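PDB 3MJZ: FG41 Malonate Semialdehyde Decarboxylase from Coryneform bacterium, which is an enzyme of the tautomerase superfamily, built on the beta-alpha-beta fold of that group. Local coordinates for residues I3-T8 with V66-F71. Sequence-based numbering, arbitrary orientation.
Sequences IRIDLT and VIIHVF
R4 and H69 face each other as a hydrogen-bonded antiparallel pair, R4 N donating a hydrogen bond to H69 O (3.1 Å) and H69 N donating one to R4 O (3.0 Å). The next hydrogen-bonded pair, D6 with I67, repeats the arrangement: D6 N reaches I67 O at 2.8 Å, and I67 N meets D6 O at 2.9 Å. Between these pairs, I5 and I68 are a non-hydrogen-bonded pair whose side chains run alongside each other on the opposite face, I68 CD1 resting 3.7 Å from I5 CG2. I68 CG2, only roughly anti to the backbone N because chi1 is -33°, away from a staggered position, also touches I3 CG2 (3.4 Å), while V66 CG1 packs on I5 CG2. The two strands are the middle ones of the four-stranded mixed sheet of the tautomerase fold, strand 2-8 running parallel to 39-45 and strand 66-73 parallel to 102-109. Helix 13-30 covers the isoleucine face, L27 meeting I3 and V23 meeting I68. On the other face R4 extends past F71, its CD 3.9 Å from ring atom CE1, with guanidinium and ring planes 90° apart. F71 CZ in turn lies 3.5 Å above the centre of the H69 ring. This face packs against the other subunits of the trimer: R4 NH1 forms an intersubunit salt bridge with D6 OD2 of the third subunit, and D6 OD2 forms the equivalent one with R4 NH1 of the second subunit.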
ATOM      1  N   ILE A   3      -7.632  -5.203  -2.219  1.00 11.33           N
ATOM      2  CA  ILE A   3      -7.015  -5.005  -3.543  1.00 10.17           C
ATOM      3  C   ILE A   3      -6.934  -3.523  -3.832  1.00 10.47           C
ATOM      4  O   ILE A   3      -7.924  -2.803  -3.784  1.00 10.92           O
ATOM      5  CB  ILE A   3      -7.728  -5.805  -4.673  1.00 10.02           C
ATOM      6  CG1 ILE A   3      -7.636  -7.298  -4.397  1.00 10.40           C
ATOM      7  CG2 ILE A   3      -7.112  -5.572  -6.025  1.00  7.59           C
ATOM      8  CD1 ILE A   3      -8.834  -7.788  -3.749  1.00 14.15           C
ATOM      9  N   ARG A   4      -5.712  -3.073  -4.056  1.00 10.94           N
ATOM     10  CA  ARG A   4      -5.440  -1.720  -4.469  1.00 11.16           C
ATOM     11  C   ARG A   4      -5.224  -1.799  -5.954  1.00 11.20           C
ATOM     12  O   ARG A   4      -4.205  -2.364  -6.421  1.00 10.78           O
ATOM     13  CB  ARG A   4      -4.176  -1.173  -3.759  1.00 11.27           C
ATOM     14  CG  ARG A   4      -4.350  -0.948  -2.270  1.00 10.94           C
ATOM     15  CD  ARG A   4      -3.231  -0.130  -1.624  1.00 10.77           C
ATOM     16  NE  ARG A   4      -3.536  -0.026  -0.201  1.00 12.33           N
ATOM     17  CZ  ARG A   4      -4.203   0.980   0.356  1.00 12.74           C
ATOM     18  NH1 ARG A   4      -4.598   2.018  -0.373  1.00 11.96           N
ATOM     19  NH2 ARG A   4      -4.455   0.960   1.653  1.00 13.52           N
ATOM     20  N   ILE A   5      -6.200  -1.278  -6.697  1.00 11.64           N
ATOM     21  CA  ILE A   5      -6.071  -1.187  -8.167  1.00 12.09           C
ATOM     22  C   ILE A   5      -5.668   0.217  -8.564  1.00 12.78           C
ATOM     23  O   ILE A   5      -6.456   1.167  -8.443  1.00 12.66           O
ATOM     24  CB  ILE A   5      -7.345  -1.616  -8.936  1.00 12.18           C
ATOM     25  CG1 ILE A   5      -7.745  -3.049  -8.557  1.00 11.83           C
ATOM     26  CG2 ILE A   5      -7.117  -1.540 -10.431  1.00 10.12           C
ATOM     27  CD1 ILE A   5      -9.036  -3.162  -7.950  1.00 11.24           C
ATOM     28  N   ASP A   6      -4.433   0.343  -9.027  1.00 13.33           N
ATOM     29  CA  ASP A   6      -3.940   1.628  -9.487  1.00 14.73           C
ATOM     30  C   ASP A   6      -3.891   1.680 -11.018  1.00 14.81           C
ATOM     31  O   ASP A   6      -3.129   0.961 -11.663  1.00 14.87           O
ATOM     32  CB  ASP A   6      -2.597   1.957  -8.829  1.00 14.88           C
ATOM     33  CG  ASP A   6      -2.755   2.377  -7.376  1.00 16.74           C
ATOM     34  OD1 ASP A   6      -2.910   3.594  -7.144  1.00 16.53           O
ATOM     35  OD2 ASP A   6      -2.709   1.493  -6.465  1.00 19.37           O
ATOM     36  N   LEU A   7      -4.743   2.519 -11.589  1.00 15.75           N
ATOM     37  CA  LEU A   7      -4.893   2.593 -13.042  1.00 16.28           C
ATOM     38  C   LEU A   7      -4.802   4.039 -13.504  1.00 16.33           C
ATOM     39  O   LEU A   7      -4.455   4.891 -12.718  1.00 16.73           O
ATOM     40  CB  LEU A   7      -6.171   1.890 -13.507  1.00 15.77           C
ATOM     41  CG  LEU A   7      -7.571   2.183 -12.982  1.00 17.36           C
ATOM     42  CD1 LEU A   7      -8.541   1.335 -13.776  1.00 19.56           C
ATOM     43  CD2 LEU A   7      -7.707   1.818 -11.540  1.00 20.60           C
ATOM     44  N   THR A   8      -5.107   4.306 -14.768  1.00 16.90           N
ATOM     45  CA  THR A   8      -4.890   5.620 -15.363  1.00 17.47           C
ATOM     46  C   THR A   8      -6.176   6.367 -15.763  1.00 18.33           C
ATOM     47  O   THR A   8      -7.206   5.776 -16.074  1.00 17.85           O
ATOM     48  CB  THR A   8      -3.938   5.522 -16.605  1.00 17.85           C
ATOM     49  OG1 THR A   8      -4.486   4.595 -17.571  1.00 15.94           O
ATOM     50  CG2 THR A   8      -2.517   5.112 -16.173  1.00 15.35           C
ATOM     51  N   VAL A  66      -2.177  -0.911 -15.615  1.00 12.36           N
ATOM     52  CA  VAL A  66      -3.069  -1.317 -14.513  1.00 12.37           C
ATOM     53  C   VAL A  66      -2.266  -2.161 -13.528  1.00 12.49           C
ATOM     54  O   VAL A  66      -1.947  -3.315 -13.813  1.00 12.90           O
ATOM     55  CB  VAL A  66      -4.283  -2.141 -15.007  1.00 12.46           C
ATOM     56  CG1 VAL A  66      -5.203  -2.529 -13.849  1.00 12.83           C
ATOM     57  CG2 VAL A  66      -5.081  -1.374 -16.062  1.00 12.88           C
ATOM     58  N   ILE A  67      -1.921  -1.573 -12.384  1.00 12.23           N
ATOM     59  CA  ILE A  67      -1.183  -2.264 -11.335  1.00 11.91           C
ATOM     60  C   ILE A  67      -2.165  -2.718 -10.251  1.00 11.76           C
ATOM     61  O   ILE A  67      -2.851  -1.895  -9.655  1.00 11.59           O
ATOM     62  CB  ILE A  67      -0.051  -1.358 -10.764  1.00 12.18           C
ATOM     63  CG1 ILE A  67       1.002  -1.089 -11.854  1.00 12.91           C
ATOM     64  CG2 ILE A  67       0.622  -1.993  -9.547  1.00 11.61           C
ATOM     65  CD1 ILE A  67       1.706   0.232 -11.733  1.00 13.67           C
ATOM     66  N   ILE A  68      -2.230  -4.035 -10.040  1.00 11.77           N
ATOM     67  CA  ILE A  68      -3.084  -4.691  -9.013  1.00 11.25           C
ATOM     68  C   ILE A  68      -2.187  -5.248  -7.896  1.00 10.55           C
ATOM     69  O   ILE A  68      -1.339  -6.086  -8.140  1.00 10.26           O
ATOM     70  CB  ILE A  68      -3.902  -5.920  -9.584  1.00 11.52           C
ATOM     71  CG1 ILE A  68      -4.307  -5.738 -11.056  1.00 10.89           C
ATOM     72  CG2 ILE A  68      -5.095  -6.235  -8.723  1.00 10.75           C
ATOM     73  CD1 ILE A  68      -5.169  -4.577 -11.280  1.00 14.99           C
ATOM     74  N   HIS A  69      -2.407  -4.764  -6.682  1.00 10.18           N
ATOM     75  CA  HIS A  69      -1.636  -5.105  -5.496  1.00  9.34           C
ATOM     76  C   HIS A  69      -2.604  -5.852  -4.555  1.00  9.59           C
ATOM     77  O   HIS A  69      -3.575  -5.292  -4.030  1.00  9.16           O
ATOM     78  CB  HIS A  69      -1.125  -3.809  -4.871  1.00  9.14           C
ATOM     79  CG  HIS A  69       0.054  -3.968  -3.958  1.00  7.93           C
ATOM     80  ND1 HIS A  69       0.426  -5.172  -3.396  1.00  7.83           N
ATOM     81  CD2 HIS A  69       0.901  -3.043  -3.453  1.00  4.63           C
ATOM     82  CE1 HIS A  69       1.477  -4.991  -2.622  1.00  5.31           C
ATOM     83  NE2 HIS A  69       1.774  -3.704  -2.627  1.00  6.22           N
ATOM     84  N   VAL A  70      -2.357  -7.144  -4.398  1.00  9.92           N
ATOM     85  CA  VAL A  70      -3.246  -8.014  -3.648  1.00 10.30           C
ATOM     86  C   VAL A  70      -2.690  -8.207  -2.237  1.00 10.83           C
ATOM     87  O   VAL A  70      -1.529  -8.611  -2.050  1.00 10.50           O
ATOM     88  CB  VAL A  70      -3.429  -9.357  -4.380  1.00 10.19           C
ATOM     89  CG1 VAL A  70      -4.374 -10.248  -3.619  1.00 10.34           C
ATOM     90  CG2 VAL A  70      -3.950  -9.107  -5.796  1.00  9.59           C
ATOM     91  N   PHE A  71      -3.504  -7.837  -1.252  1.00 11.35           N
ATOM     92  CA  PHE A  71      -3.167  -8.036   0.154  1.00 11.71           C
ATOM     93  C   PHE A  71      -4.038  -9.158   0.677  1.00 12.63           C
ATOM     94  O   PHE A  71      -5.232  -8.989   0.833  1.00 12.70           O
ATOM     95  CB  PHE A  71      -3.374  -6.757   0.973  1.00 10.57           C
ATOM     96  CG  PHE A  71      -2.432  -5.654   0.614  1.00  9.60           C
ATOM     97  CD1 PHE A  71      -2.743  -4.762  -0.403  1.00  8.52           C
ATOM     98  CD2 PHE A  71      -1.240  -5.491   1.298  1.00  7.57           C
ATOM     99  CE1 PHE A  71      -1.880  -3.734  -0.742  1.00  6.89           C
ATOM    100  CE2 PHE A  71      -0.371  -4.458   0.965  1.00  7.95           C
ATOM    101  CZ  PHE A  71      -0.693  -3.579  -0.059  1.00  7.36           C
TER